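Local coordinates for putative Lipoprotein (Shewanella oneidensis, PDB 3U24) that is of unknown function but binds zinc and calcium ions, and as a DUF885-family putative lipoprotein is probably related to zinc metallopeptidases, at residues A44-K49 and F127-N132; R273-M278 and D297-I302; P287-T292 and D307-K312. All blocks are in the same frame, centred on the assembly; numbering follows the deposited sequence.

Contact 1 (A44-K49 and F127-N132); sequences ALYSGK and FAQIIN
Tyr-46, near the end of helix 41-47, and Gln-129, near the end of helix 124-131, face each other with their CA atoms 7.1 Å apart. Gln-129 and Leu-45 carry the greater part of the junction. Gln-129 CG stands almost centrally over one face of the Tyr-46 ring, 4.1 Å from the centroid and 12° off the normal, a CH-pi contact. The bend at chi2 (-70°) then lays the amide back along the ring, the two planes being only 20° apart, with Gln-129 NE2 4.0 Å from Tyr-46 CE2. Methylene and amide together cover one face of the ring, the amide lying toward CD2 and CE2. On the other flank of Gln-129, CB meets Leu-45 CG at 4.0 Å. Leu-45, with CG anti to the backbone N, reaches across to helix 124-131 and sets CD2 against Ile-130 CG1 at 3.8 Å, the two chains meeting at about a right angle. An apolar step therefore lies beside the polar amide-ring stack. Helix 41-47 ends in a Schellman motif: Gly-48 takes positive phi, and Lys-49 N returns to Ala-44 O at 2.8 Å. Just beyond the two helix ends lie His-50 and Glu-133, which bind a zinc ion, and Leu-45 packs on His-50, its side chain about 6 Å from the zinc ion. Ala-44 leans on Trp-37 of helix 25-39. Across the contact, Phe-127 touches Val-145 and Arg-148 of helix 138-148, and Ile-130 touches Arg-148.

Contact 2 (R273-M278 and D297-I302); sequences RVQGEM and DNKIAI
Two consecutive helices of this largely helical fold, 260-289 and 298-309, meet here through Gln-275 and Met-278 on one and Lys-299 and Ile-302 on the other, matched three residues apart on each. The short axes approach to 10.7 Å and are inclined at 67°. Met-278, modelled as selenomethionine, turns at chi3 (90°) and brings its terminal CE to Ile-302 CG2 at 3.7 Å, the chains meeting at about a right angle. The CG1-CD1 branch of Ile-302 meets helix 260-289, CD1 lying 3.9 Å from Met-278 CB and 4.1 Å from Gln-275 O. The second pair is polar at its ends but touches through carbon: Lys-299 CE sits against the Gln-275 amide, 3.6 Å from OE1. Both side chains are extended beyond CG, and their nitrogens converge on Glu-499, whose OE1 accepts a hydrogen bond from Gln-275 NE2 and forms a salt bridge with Lys-299 NZ. A leucine in place of Gln-275 would probably leave Glu-499 OE1 with one donor fewer and the Lys-299 chain without the amide it rests on. At the start of helix 298-309, Asp-297 is the N-cap, its OD1 accepting from Lys-299 N at 2.8 Å, with the N-H...O angle a bent 139°. Phe-501 touches both Met-278 and Ile-302. Met-278 also lies on Tyr-466 and Leu-470 of helix 459-485, while Ala-301 and Ile-302 rest on Thr-282, a turn further along helix 260-289.

Contact 3 (P287-T292 and D307-K312); sequences PKYFTT and DKLSTK
Lys-308, in the last part of helix 298-309, meets Phe-290 and the backbone of Tyr-289. Its CB lies 4.0 Å from Phe-290 CZ, approaching the ring obliquely, and the two side chains run past one another in opposite directions. Phe-290, past the kinked last turn of helix 260-289, also stacks on Trp-286. The bend at chi2 (61°) then swings the lysine chain so that Lys-308 CE comes to 3.8 Å from Tyr-289 O. Lys-308 O accepts from Thr-311 twice, from OG1 at 2.8 Å and from N at 3.3 Å. Leu-309 follows and drops CD2 over one face of the Tyr-289 ring, 3.7 Å from the centroid and 21° off the normal, a CH-pi contact shifted toward CZ, which is 3.5 Å away. Lys-288 CG covers the opposite face, so the ring is clasped between two aliphatic groups. Tyr-289 OH and Lys-288 NZ both bind Glu-460 OE2, tying the end of helix 260-289 to helix 459-485, where Leu-309 also touches Leu-463. Here the two consecutive helices meet again, at the C-terminal end of each. A type I beta turn runs from Leu-309 to Lys-312, closed by Lys-312 N to Leu-309 O at 2.9 Å, and Lys-312, its last residue, also pairs its backbone with that of His-399.

Contacts 2 and 3 are successive joins of one helix pair, 260-289 with 298-309; their centres lie 15 Å apart and their nearest atoms about 5 Å, without touching. Contact 1 is earlier in the chain and on the opposite side of its centre, with centres 48 Å from contact 2 and 50 Å from contact 3. Bound zinc ions lie near, but are not ligated by, the touching residues: about 6 Å from the side chains of Leu-45 and Gln-275, about 9 Å from that of Tyr-289. A further zinc is held by His-408, His-414 and Glu-439, ligands consistent with the metal centre of its Peptidase_MA relatives, though no activity is established.

Contact 1 (A44-K49 and F127-N132)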
ATOM      1  N   ALA A  44     -10.691  11.427   9.671  1.00 22.46           N
ATOM      2  CA  ALA A  44     -10.183  11.412  11.030  1.00 23.01           C
ATOM      3  C   ALA A  44     -10.395  10.011  11.660  1.00 23.90           C
ATOM      4  O   ALA A  44      -9.483   9.424  12.262  1.00 24.04           O
ATOM      5  CB  ALA A  44     -10.872  12.478  11.864  1.00 21.46           C
ATOM      6  N   LEU A  45     -11.618   9.511  11.524  1.00 24.40           N
ATOM      7  CA  LEU A  45     -12.004   8.200  12.012  1.00 26.13           C
ATOM      8  C   LEU A  45     -11.059   7.120  11.483  1.00 25.56           C
ATOM      9  O   LEU A  45     -10.535   6.368  12.252  1.00 25.28           O
ATOM     10  CB  LEU A  45     -13.461   7.885  11.564  1.00 26.11           C
ATOM     11  CG  LEU A  45     -14.041   6.492  11.792  1.00 26.34           C
ATOM     12  CD1 LEU A  45     -13.972   6.109  13.274  1.00 25.46           C
ATOM     13  CD2 LEU A  45     -15.483   6.448  11.227  1.00 25.76           C
ATOM     14  N   TYR A  46     -10.822   7.094  10.184  1.00 25.93           N
ATOM     15  CA  TYR A  46      -9.898   6.141   9.625  1.00 27.88           C
ATOM     16  C   TYR A  46      -8.496   6.332  10.140  1.00 28.90           C
ATOM     17  O   TYR A  46      -7.765   5.362  10.218  1.00 28.10           O
ATOM     18  CB  TYR A  46      -9.877   6.208   8.115  1.00 30.56           C
ATOM     19  CG  TYR A  46     -10.968   5.403   7.429  1.00 34.60           C
ATOM     20  CD1 TYR A  46     -12.217   5.940   7.201  1.00 36.51           C
ATOM     21  CD2 TYR A  46     -10.740   4.095   6.987  1.00 40.31           C
ATOM     22  CE1 TYR A  46     -13.211   5.230   6.543  1.00 36.93           C
ATOM     23  CE2 TYR A  46     -11.760   3.365   6.329  1.00 40.91           C
ATOM     24  CZ  TYR A  46     -12.986   3.966   6.112  1.00 38.79           C
ATOM     25  OH  TYR A  46     -14.013   3.312   5.483  1.00 40.30           O
ATOM     26  N   SER A  47      -8.123   7.560  10.528  1.00 27.83           N
ATOM     27  CA  SER A  47      -6.782   7.814  11.060  1.00 27.64           C
ATOM     28  C   SER A  47      -6.680   7.483  12.542  1.00 28.96           C
ATOM     29  O   SER A  47      -5.593   7.484  13.128  1.00 28.58           O
ATOM     30  CB  SER A  47      -6.404   9.267  10.814  1.00 26.90           C
ATOM     31  OG  SER A  47      -6.451   9.515   9.412  1.00 27.78           O
ATOM     32  N   GLY A  48      -7.819   7.206  13.164  1.00 29.48           N
ATOM     33  CA  GLY A  48      -7.822   6.759  14.544  1.00 29.39           C
ATOM     34  C   GLY A  48      -8.230   7.862  15.481  1.00 31.23           C
ATOM     35  O   GLY A  48      -8.070   7.721  16.702  1.00 34.63           O
ATOM     36  N   LYS A  49      -8.763   8.966  14.957  1.00 30.21           N
ATOM     37  CA  LYS A  49      -9.253  10.021  15.840  1.00 30.67           C
ATOM     38  C   LYS A  49     -10.745  10.252  15.611  1.00 30.73           C
ATOM     39  O   LYS A  49     -11.192  10.620  14.509  1.00 28.52           O
ATOM     40  CB  LYS A  49      -8.469  11.327  15.654  1.00 34.23           C
ATOM     41  CG  LYS A  49      -8.597  12.255  16.858  1.00 37.59           C
ATOM     42  CD  LYS A  49      -8.041  13.639  16.619  1.00 40.07           C
ATOM     43  CE  LYS A  49      -8.401  14.585  17.766  1.00 41.69           C
ATOM     44  NZ  LYS A  49      -8.088  13.995  19.091  1.00 47.54           N
ATOM     45  N   PHE A 127     -18.877   2.747   8.925  1.00 20.12           N
ATOM     46  CA  PHE A 127     -19.642   2.051   9.935  1.00 20.19           C
ATOM     47  C   PHE A 127     -18.835   0.913  10.538  1.00 20.81           C
ATOM     48  O   PHE A 127     -18.854   0.756  11.742  1.00 20.93           O
ATOM     49  CB  PHE A 127     -20.992   1.563   9.385  1.00 19.90           C
ATOM     50  CG  PHE A 127     -22.029   2.654   9.315  1.00 19.84           C
ATOM     51  CD1 PHE A 127     -22.817   2.931  10.410  1.00 19.75           C
ATOM     52  CD2 PHE A 127     -22.204   3.398   8.163  1.00 19.32           C
ATOM     53  CE1 PHE A 127     -23.774   3.925  10.358  1.00 20.24           C
ATOM     54  CE2 PHE A 127     -23.169   4.388   8.096  1.00 19.59           C
ATOM     55  CZ  PHE A 127     -23.948   4.660   9.192  1.00 20.02           C
ATOM     56  N   ALA A 128     -18.110   0.145   9.720  1.00 21.28           N
ATOM     57  CA  ALA A 128     -17.297  -0.977  10.238  1.00 21.76           C
ATOM     58  C   ALA A 128     -16.216  -0.464  11.184  1.00 22.95           C
ATOM     59  O   ALA A 128     -15.986  -1.072  12.221  1.00 23.71           O
ATOM     60  CB  ALA A 128     -16.693  -1.811   9.088  1.00 20.66           C
ATOM     61  N   GLN A 129     -15.583   0.667  10.861  1.00 24.27           N
ATOM     62  CA  GLN A 129     -14.574   1.239  11.754  1.00 26.68           C
ATOM     63  C   GLN A 129     -15.150   1.609  13.103  1.00 25.72           C
ATOM     64  O   GLN A 129     -14.432   1.558  14.086  1.00 28.02           O
ATOM     65  CB  GLN A 129     -13.948   2.535  11.246  1.00 28.76           C
ATOM     66  CG  GLN A 129     -13.142   2.431   9.982  1.00 33.00           C
ATOM     67  CD  GLN A 129     -11.820   1.689  10.134  1.00 36.12           C
ATOM     68  OE1 GLN A 129     -10.958   2.045  10.949  1.00 40.72           O
ATOM     69  NE2 GLN A 129     -11.637   0.687   9.291  1.00 36.82           N
ATOM     70  N   ILE A 130     -16.384   2.090  13.154  1.00 24.06           N
ATOM     71  CA  ILE A 130     -16.979   2.445  14.445  1.00 23.22           C
ATOM     72  C   ILE A 130     -17.320   1.154  15.205  1.00 23.40           C
ATOM     73  O   ILE A 130     -16.912   0.978  16.334  1.00 22.08           O
ATOM     74  CB  ILE A 130     -18.218   3.325  14.272  1.00 23.01           C
ATOM     75  CG1 ILE A 130     -17.815   4.721  13.740  1.00 23.33           C
ATOM     76  CG2 ILE A 130     -18.946   3.473  15.588  1.00 23.81           C
ATOM     77  CD1 ILE A 130     -18.882   5.478  12.936  1.00 22.49           C
ATOM     78  N   ILE A 131     -18.010   0.232  14.539  1.00 23.79           N
ATOM     79  CA  ILE A 131     -18.609  -0.926  15.185  1.00 24.88           C
ATOM     80  C   ILE A 131     -17.562  -1.933  15.667  1.00 25.90           C
ATOM     81  O   ILE A 131     -17.663  -2.481  16.768  1.00 27.50           O
ATOM     82  CB  ILE A 131     -19.590  -1.636  14.205  1.00 25.48           C
ATOM     83  CG1 ILE A 131     -20.799  -0.720  13.898  1.00 25.23           C
ATOM     84  CG2 ILE A 131     -20.083  -2.987  14.773  1.00 25.88           C
ATOM     85  CD1 ILE A 131     -21.609  -1.131  12.661  1.00 25.19           C
ATOM     86  N   ASN A 132     -16.544  -2.139  14.853  1.00 26.52           N
ATOM     87  CA  ASN A 132     -15.592  -3.198  15.089  1.00 28.08           C
ATOM     88  C   ASN A 132     -14.504  -2.917  16.146  1.00 28.81           C
ATOM     89  O   ASN A 132     -13.689  -3.781  16.382  1.00 32.06           O
ATOM     90  CB  ASN A 132     -15.003  -3.683  13.756  1.00 27.19           C
ATOM     91  CG  ASN A 132     -16.053  -4.323  12.860  1.00 27.17           C
ATOM     92  OD1 ASN A 132     -17.134  -4.676  13.300  1.00 28.10           O
ATOM     93  ND2 ASN A 132     -15.728  -4.486  11.601  1.00 27.61           N
TER

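Contact 2 (R273-M278 and D297-I302)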
ATOM      1  N   ARG A 273      18.456  -6.894 -18.008  0.70 30.25           N
ATOM      2  CA  ARG A 273      19.672  -7.163 -17.233  0.70 31.21           C
ATOM      3  C   ARG A 273      19.439  -8.359 -16.284  0.70 30.33           C
ATOM      4  O   ARG A 273      20.242  -9.299 -16.241  0.70 30.47           O
ATOM      5  CB  ARG A 273      20.121  -5.904 -16.431  0.70 33.00           C
ATOM      6  CG  ARG A 273      21.211  -6.156 -15.358  0.70 35.47           C
ATOM      7  CD  ARG A 273      21.535  -4.989 -14.383  0.70 37.44           C
ATOM      8  NE  ARG A 273      20.455  -4.685 -13.415  0.70 37.02           N
ATOM      9  CZ  ARG A 273      20.170  -5.376 -12.310  0.70 36.87           C
ATOM     10  NH1 ARG A 273      19.134  -4.977 -11.564  0.70 34.48           N
ATOM     11  NH2 ARG A 273      20.898  -6.447 -11.959  0.70 36.95           N
ATOM     12  N   VAL A 274      18.319  -8.329 -15.558  1.00 28.77           N
ATOM     13  CA  VAL A 274      17.992  -9.360 -14.566  1.00 28.26           C
ATOM     14  C   VAL A 274      17.833 -10.738 -15.241  1.00 27.95           C
ATOM     15  O   VAL A 274      18.493 -11.684 -14.842  1.00 27.28           O
ATOM     16  CB  VAL A 274      16.753  -8.984 -13.695  1.00 27.82           C
ATOM     17  CG1 VAL A 274      16.235 -10.209 -12.944  1.00 27.58           C
ATOM     18  CG2 VAL A 274      17.082  -7.835 -12.715  1.00 27.49           C
ATOM     19  N   GLN A 275      17.025 -10.814 -16.300  1.00 27.95           N
ATOM     20  CA  GLN A 275      16.846 -12.053 -17.072  1.00 29.58           C
ATOM     21  C   GLN A 275      18.170 -12.625 -17.619  1.00 30.22           C
ATOM     22  O   GLN A 275      18.383 -13.827 -17.577  1.00 30.16           O
ATOM     23  CB  GLN A 275      15.839 -11.867 -18.220  1.00 30.49           C
ATOM     24  CG  GLN A 275      14.385 -11.674 -17.766  1.00 31.00           C
ATOM     25  CD  GLN A 275      13.423 -11.344 -18.903  1.00 31.48           C
ATOM     26  OE1 GLN A 275      13.832 -10.905 -19.961  1.00 34.55           O
ATOM     27  NE2 GLN A 275      12.146 -11.543 -18.677  1.00 31.86           N
ATOM     28  N   GLY A 276      19.058 -11.753 -18.084  1.00 31.70           N
ATOM     29  CA  GLY A 276      20.385 -12.153 -18.558  1.00 32.35           C
ATOM     30  C   GLY A 276      21.198 -12.782 -17.445  1.00 34.09           C
ATOM     31  O   GLY A 276      21.832 -13.812 -17.671  1.00 33.98           O
ATOM     32  N   GLU A 277      21.187 -12.180 -16.247  1.00 34.38           N
ATOM     33  CA  GLU A 277      21.887 -12.783 -15.114  1.00 35.20           C
ATOM     34  C   GLU A 277      21.281 -14.131 -14.712  1.00 34.85           C
ATOM     35  O   GLU A 277      22.016 -15.090 -14.435  1.00 35.46           O
ATOM     36  CB  GLU A 277      21.917 -11.855 -13.915  1.00 36.67           C
ATOM     37  CG  GLU A 277      22.757 -10.610 -14.200  1.00 40.70           C
ATOM     38  CD  GLU A 277      24.168 -10.946 -14.637  1.00 42.25           C
ATOM     39  OE1 GLU A 277      24.883 -11.564 -13.828  1.00 45.33           O
ATOM     40  OE2 GLU A 277      24.540 -10.636 -15.800  1.00 47.41           O
HETATM   41  N   MSE A 278      19.955 -14.204 -14.695  1.00 30.38           N
HETATM   42  CA  MSE A 278      19.282 -15.468 -14.437  1.00 30.45           C
HETATM   43  C   MSE A 278      19.650 -16.568 -15.451  1.00 31.76           C
HETATM   44  O   MSE A 278      19.776 -17.735 -15.055  1.00 31.96           O
HETATM   45  CB  MSE A 278      17.769 -15.289 -14.428  1.00 29.65           C
HETATM   46  CG  MSE A 278      17.270 -14.483 -13.259  1.00 29.02           C
HETATM   47 SE   MSE A 278      15.388 -14.065 -13.468  1.00 29.34          SE
HETATM   48  CE  MSE A 278      14.677 -15.678 -12.550  1.00 27.31           C
ATOM     49  N   ASP A 297      15.586 -22.482 -25.360  1.00 54.54           N
ATOM     50  CA  ASP A 297      14.938 -21.259 -24.920  1.00 54.71           C
ATOM     51  C   ASP A 297      15.259 -21.040 -23.418  1.00 51.48           C
ATOM     52  O   ASP A 297      14.727 -21.727 -22.547  1.00 48.66           O
ATOM     53  CB  ASP A 297      13.429 -21.290 -25.170  1.00 57.07           C
ATOM     54  CG  ASP A 297      12.741 -19.986 -24.754  1.00 60.58           C
ATOM     55  OD1 ASP A 297      13.269 -19.254 -23.879  1.00 63.13           O
ATOM     56  OD2 ASP A 297      11.662 -19.674 -25.299  1.00 67.00           O
ATOM     57  N   ASN A 298      16.145 -20.083 -23.157  1.00 48.20           N
ATOM     58  CA  ASN A 298      16.533 -19.695 -21.819  1.00 47.22           C
ATOM     59  C   ASN A 298      15.363 -19.570 -20.851  1.00 44.47           C
ATOM     60  O   ASN A 298      15.464 -19.998 -19.720  1.00 42.76           O
ATOM     61  CB  ASN A 298      17.273 -18.353 -21.849  1.00 47.74           C
ATOM     62  CG  ASN A 298      18.745 -18.467 -22.247  1.00 49.72           C
ATOM     63  OD1 ASN A 298      19.353 -19.537 -22.228  1.00 52.14           O
ATOM     64  ND2 ASN A 298      19.332 -17.321 -22.588  1.00 50.62           N
ATOM     65  N   LYS A 299      14.266 -18.974 -21.295  1.00 44.39           N
ATOM     66  CA  LYS A 299      13.144 -18.691 -20.416  1.00 45.36           C
ATOM     67  C   LYS A 299      12.392 -19.946 -19.946  1.00 45.19           C
ATOM     68  O   LYS A 299      11.869 -19.961 -18.827  1.00 45.13           O
ATOM     69  CB  LYS A 299      12.196 -17.664 -21.048  1.00 47.61           C
ATOM     70  CG  LYS A 299      12.749 -16.232 -20.961  1.00 51.09           C
ATOM     71  CD  LYS A 299      11.840 -15.182 -21.600  1.00 52.55           C
ATOM     72  CE  LYS A 299      12.512 -13.816 -21.655  1.00 53.14           C
ATOM     73  NZ  LYS A 299      11.875 -12.892 -22.647  1.00 54.60           N
ATOM     74  N   ILE A 300      12.340 -20.979 -20.783  1.00 45.14           N
ATOM     75  CA  ILE A 300      11.769 -22.263 -20.383  1.00 46.07           C
ATOM     76  C   ILE A 300      12.734 -22.923 -19.396  1.00 42.62           C
ATOM     77  O   ILE A 300      12.317 -23.427 -18.357  1.00 41.61           O
ATOM     78  CB  ILE A 300      11.525 -23.215 -21.596  1.00 50.44           C
ATOM     79  CG1 ILE A 300      10.452 -22.660 -22.549  1.00 53.77           C
ATOM     80  CG2 ILE A 300      11.104 -24.606 -21.138  1.00 49.49           C
ATOM     81  CD1 ILE A 300      10.057 -23.626 -23.678  1.00 54.84           C
ATOM     82  N   ALA A 301      14.019 -22.940 -19.739  1.00 39.70           N
ATOM     83  CA  ALA A 301      15.062 -23.417 -18.830  1.00 37.26           C
ATOM     84  C   ALA A 301      15.006 -22.739 -17.449  1.00 34.68           C
ATOM     85  O   ALA A 301      15.011 -23.406 -16.408  1.00 33.89           O
ATOM     86  CB  ALA A 301      16.423 -23.184 -19.456  1.00 37.13           C
ATOM     87  N   ILE A 302      14.973 -21.414 -17.431  1.00 33.37           N
ATOM     88  CA  ILE A 302      14.934 -20.675 -16.139  1.00 32.59           C
ATOM     89  C   ILE A 302      13.687 -21.063 -15.334  1.00 32.33           C
ATOM     90  O   ILE A 302      13.790 -21.347 -14.153  1.00 31.05           O
ATOM     91  CB  ILE A 302      14.972 -19.167 -16.358  1.00 31.35           C
ATOM     92  CG1 ILE A 302      16.342 -18.746 -16.911  1.00 32.32           C
ATOM     93  CG2 ILE A 302      14.651 -18.405 -15.088  1.00 29.94           C
ATOM     94  CD1 ILE A 302      16.333 -17.340 -17.470  1.00 30.94           C
TER

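Contact 3 (P287-T292 and D307-K312)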
ATOM      1  N   PRO A 287      23.197 -28.679 -14.759  1.00 47.29           N
ATOM      2  CA  PRO A 287      23.559 -30.078 -14.588  1.00 50.45           C
ATOM      3  C   PRO A 287      23.495 -30.524 -13.142  1.00 50.89           C
ATOM      4  O   PRO A 287      23.414 -31.726 -12.892  1.00 53.19           O
ATOM      5  CB  PRO A 287      25.003 -30.167 -15.126  1.00 51.32           C
ATOM      6  CG  PRO A 287      25.508 -28.771 -15.148  1.00 50.93           C
ATOM      7  CD  PRO A 287      24.315 -27.866 -15.276  1.00 48.70           C
ATOM      8  N   LYS A 288      23.516 -29.580 -12.201  1.00 49.12           N
ATOM      9  CA  LYS A 288      23.505 -29.936 -10.797  1.00 47.10           C
ATOM     10  C   LYS A 288      22.129 -30.474 -10.368  1.00 46.89           C
ATOM     11  O   LYS A 288      22.053 -31.254  -9.434  1.00 47.54           O
ATOM     12  CB  LYS A 288      23.983 -28.750  -9.946  1.00 48.01           C
ATOM     13  CG  LYS A 288      23.819 -28.913  -8.439  1.00 48.21           C
ATOM     14  CD  LYS A 288      24.308 -27.669  -7.697  1.00 48.61           C
ATOM     15  CE  LYS A 288      24.216 -27.812  -6.182  1.00 46.73           C
ATOM     16  NZ  LYS A 288      24.706 -26.584  -5.498  1.00 47.06           N
ATOM     17  N   TYR A 289      21.059 -30.121 -11.080  1.00 45.41           N
ATOM     18  CA  TYR A 289      19.704 -30.520 -10.703  1.00 43.95           C
ATOM     19  C   TYR A 289      18.928 -31.360 -11.723  1.00 47.54           C
ATOM     20  O   TYR A 289      17.842 -31.857 -11.416  1.00 48.99           O
ATOM     21  CB  TYR A 289      18.895 -29.254 -10.424  1.00 42.01           C
ATOM     22  CG  TYR A 289      19.373 -28.530  -9.192  1.00 39.19           C
ATOM     23  CD1 TYR A 289      19.022 -28.994  -7.919  1.00 38.57           C
ATOM     24  CD2 TYR A 289      20.203 -27.426  -9.286  1.00 37.73           C
ATOM     25  CE1 TYR A 289      19.455 -28.352  -6.779  1.00 37.44           C
ATOM     26  CE2 TYR A 289      20.647 -26.771  -8.147  1.00 36.63           C
ATOM     27  CZ  TYR A 289      20.274 -27.239  -6.898  1.00 36.21           C
ATOM     28  OH  TYR A 289      20.719 -26.621  -5.760  1.00 34.28           O
ATOM     29  N   PHE A 290      19.452 -31.491 -12.937  1.00 50.70           N
ATOM     30  CA  PHE A 290      18.759 -32.204 -14.018  1.00 52.42           C
ATOM     31  C   PHE A 290      19.719 -33.133 -14.757  1.00 54.99           C
ATOM     32  O   PHE A 290      20.893 -32.801 -14.926  1.00 53.98           O
ATOM     33  CB  PHE A 290      18.231 -31.204 -15.030  1.00 51.92           C
ATOM     34  CG  PHE A 290      17.026 -30.452 -14.580  1.00 51.62           C
ATOM     35  CD1 PHE A 290      17.155 -29.295 -13.823  1.00 49.12           C
ATOM     36  CD2 PHE A 290      15.754 -30.861 -14.973  1.00 53.34           C
ATOM     37  CE1 PHE A 290      16.044 -28.587 -13.424  1.00 47.44           C
ATOM     38  CE2 PHE A 290      14.628 -30.139 -14.588  1.00 52.05           C
ATOM     39  CZ  PHE A 290      14.783 -29.000 -13.803  1.00 50.07           C
ATOM     40  N   THR A 291      19.226 -34.275 -15.230  1.00 58.25           N
ATOM     41  CA  THR A 291      20.010 -35.078 -16.202  1.00 65.69           C
ATOM     42  C   THR A 291      19.460 -34.945 -17.641  1.00 70.58           C
ATOM     43  O   THR A 291      20.194 -35.087 -18.617  1.00 73.25           O
ATOM     44  CB  THR A 291      20.132 -36.556 -15.771  1.00 65.55           C
ATOM     45  OG1 THR A 291      18.936 -36.964 -15.089  1.00 62.62           O
ATOM     46  CG2 THR A 291      21.357 -36.737 -14.832  1.00 64.93           C
ATOM     47  N   THR A 292      18.171 -34.627 -17.746  1.00 73.24           N
ATOM     48  CA  THR A 292      17.518 -34.300 -19.013  1.00 73.47           C
ATOM     49  C   THR A 292      18.219 -33.108 -19.691  1.00 73.96           C
ATOM     50  O   THR A 292      18.901 -32.331 -19.023  1.00 73.72           O
ATOM     51  CB  THR A 292      15.996 -34.023 -18.772  1.00 75.19           C
ATOM     52  OG1 THR A 292      15.222 -34.721 -19.755  1.00 79.34           O
ATOM     53  CG2 THR A 292      15.626 -32.511 -18.765  1.00 71.47           C
ATOM     54  N   ASP A 307      11.175 -23.915 -10.877  1.00 30.67           N
ATOM     55  CA  ASP A 307      10.091 -24.806 -10.362  1.00 32.07           C
ATOM     56  C   ASP A 307      10.656 -25.957  -9.510  1.00 29.27           C
ATOM     57  O   ASP A 307      10.065 -26.364  -8.514  1.00 27.60           O
ATOM     58  CB  ASP A 307       9.223 -25.397 -11.501  1.00 35.89           C
ATOM     59  CG  ASP A 307       8.279 -24.360 -12.158  1.00 39.77           C
ATOM     60  OD1 ASP A 307       7.996 -23.282 -11.523  1.00 39.01           O
ATOM     61  OD2 ASP A 307       7.848 -24.648 -13.327  1.00 42.84           O
ATOM     62  N   LYS A 308      11.803 -26.451  -9.931  1.00 27.79           N
ATOM     63  CA  LYS A 308      12.511 -27.499  -9.229  1.00 28.10           C
ATOM     64  C   LYS A 308      13.114 -27.043  -7.890  1.00 26.90           C
ATOM     65  O   LYS A 308      13.018 -27.750  -6.879  1.00 26.52           O
ATOM     66  CB  LYS A 308      13.641 -28.001 -10.132  1.00 29.31           C
ATOM     67  CG  LYS A 308      14.604 -29.025  -9.515  1.00 30.10           C
ATOM     68  CD  LYS A 308      13.953 -30.320  -9.070  1.00 30.58           C
ATOM     69  CE  LYS A 308      15.015 -31.411  -8.928  1.00 32.24           C
ATOM     70  NZ  LYS A 308      14.555 -32.530  -8.077  1.00 32.14           N
ATOM     71  N   LEU A 309      13.784 -25.901  -7.900  1.00 25.80           N
ATOM     72  CA  LEU A 309      14.323 -25.353  -6.660  1.00 25.65           C
ATOM     73  C   LEU A 309      13.198 -25.031  -5.669  1.00 25.54           C
ATOM     74  O   LEU A 309      13.373 -25.201  -4.463  1.00 25.37           O
ATOM     75  CB  LEU A 309      15.161 -24.104  -6.917  1.00 24.34           C
ATOM     76  CG  LEU A 309      16.450 -24.325  -7.714  1.00 24.81           C
ATOM     77  CD1 LEU A 309      17.113 -22.981  -8.028  1.00 23.14           C
ATOM     78  CD2 LEU A 309      17.390 -25.267  -6.960  1.00 24.47           C
ATOM     79  N   SER A 310      12.023 -24.646  -6.174  1.00 25.52           N
ATOM     80  CA  SER A 310      10.929 -24.251  -5.310  1.00 25.66           C
ATOM     81  C   SER A 310      10.405 -25.403  -4.472  1.00 25.00           C
ATOM     82  O   SER A 310       9.671 -25.176  -3.516  1.00 22.91           O
ATOM     83  CB  SER A 310       9.775 -23.703  -6.150  1.00 29.10           C
ATOM     84  OG  SER A 310      10.222 -22.549  -6.858  1.00 33.78           O
ATOM     85  N   THR A 311      10.733 -26.639  -4.842  1.00 25.01           N
ATOM     86  CA  THR A 311      10.361 -27.742  -3.997  1.00 25.90           C
ATOM     87  C   THR A 311      11.191 -27.852  -2.730  1.00 25.65           C
ATOM     88  O   THR A 311      10.863 -28.637  -1.890  1.00 25.97           O
ATOM     89  CB  THR A 311      10.395 -29.098  -4.741  1.00 27.04           C
ATOM     90  OG1 THR A 311      11.759 -29.442  -5.025  1.00 26.46           O
ATOM     91  CG2 THR A 311       9.542 -29.016  -6.048  1.00 26.96           C
ATOM     92  N   LYS A 312      12.268 -27.092  -2.565  1.00 26.72           N
ATOM     93  CA  LYS A 312      12.953 -27.096  -1.272  1.00 26.82           C
ATOM     94  C   LYS A 312      12.329 -26.000  -0.425  1.00 25.58           C
ATOM     95  O   LYS A 312      12.442 -24.802  -0.745  1.00 25.31           O
ATOM     96  CB  LYS A 312      14.466 -26.884  -1.428  1.00 29.26           C
ATOM     97  CG  LYS A 312      15.296 -27.118  -0.142  1.00 31.10           C
ATOM     98  CD  LYS A 312      16.787 -26.769  -0.355  1.00 33.87           C
ATOM     99  CE  LYS A 312      17.598 -26.699   0.946  1.00 33.81           C
ATOM    100  NZ  LYS A 312      17.627 -27.997   1.681  1.00 35.59           N
TER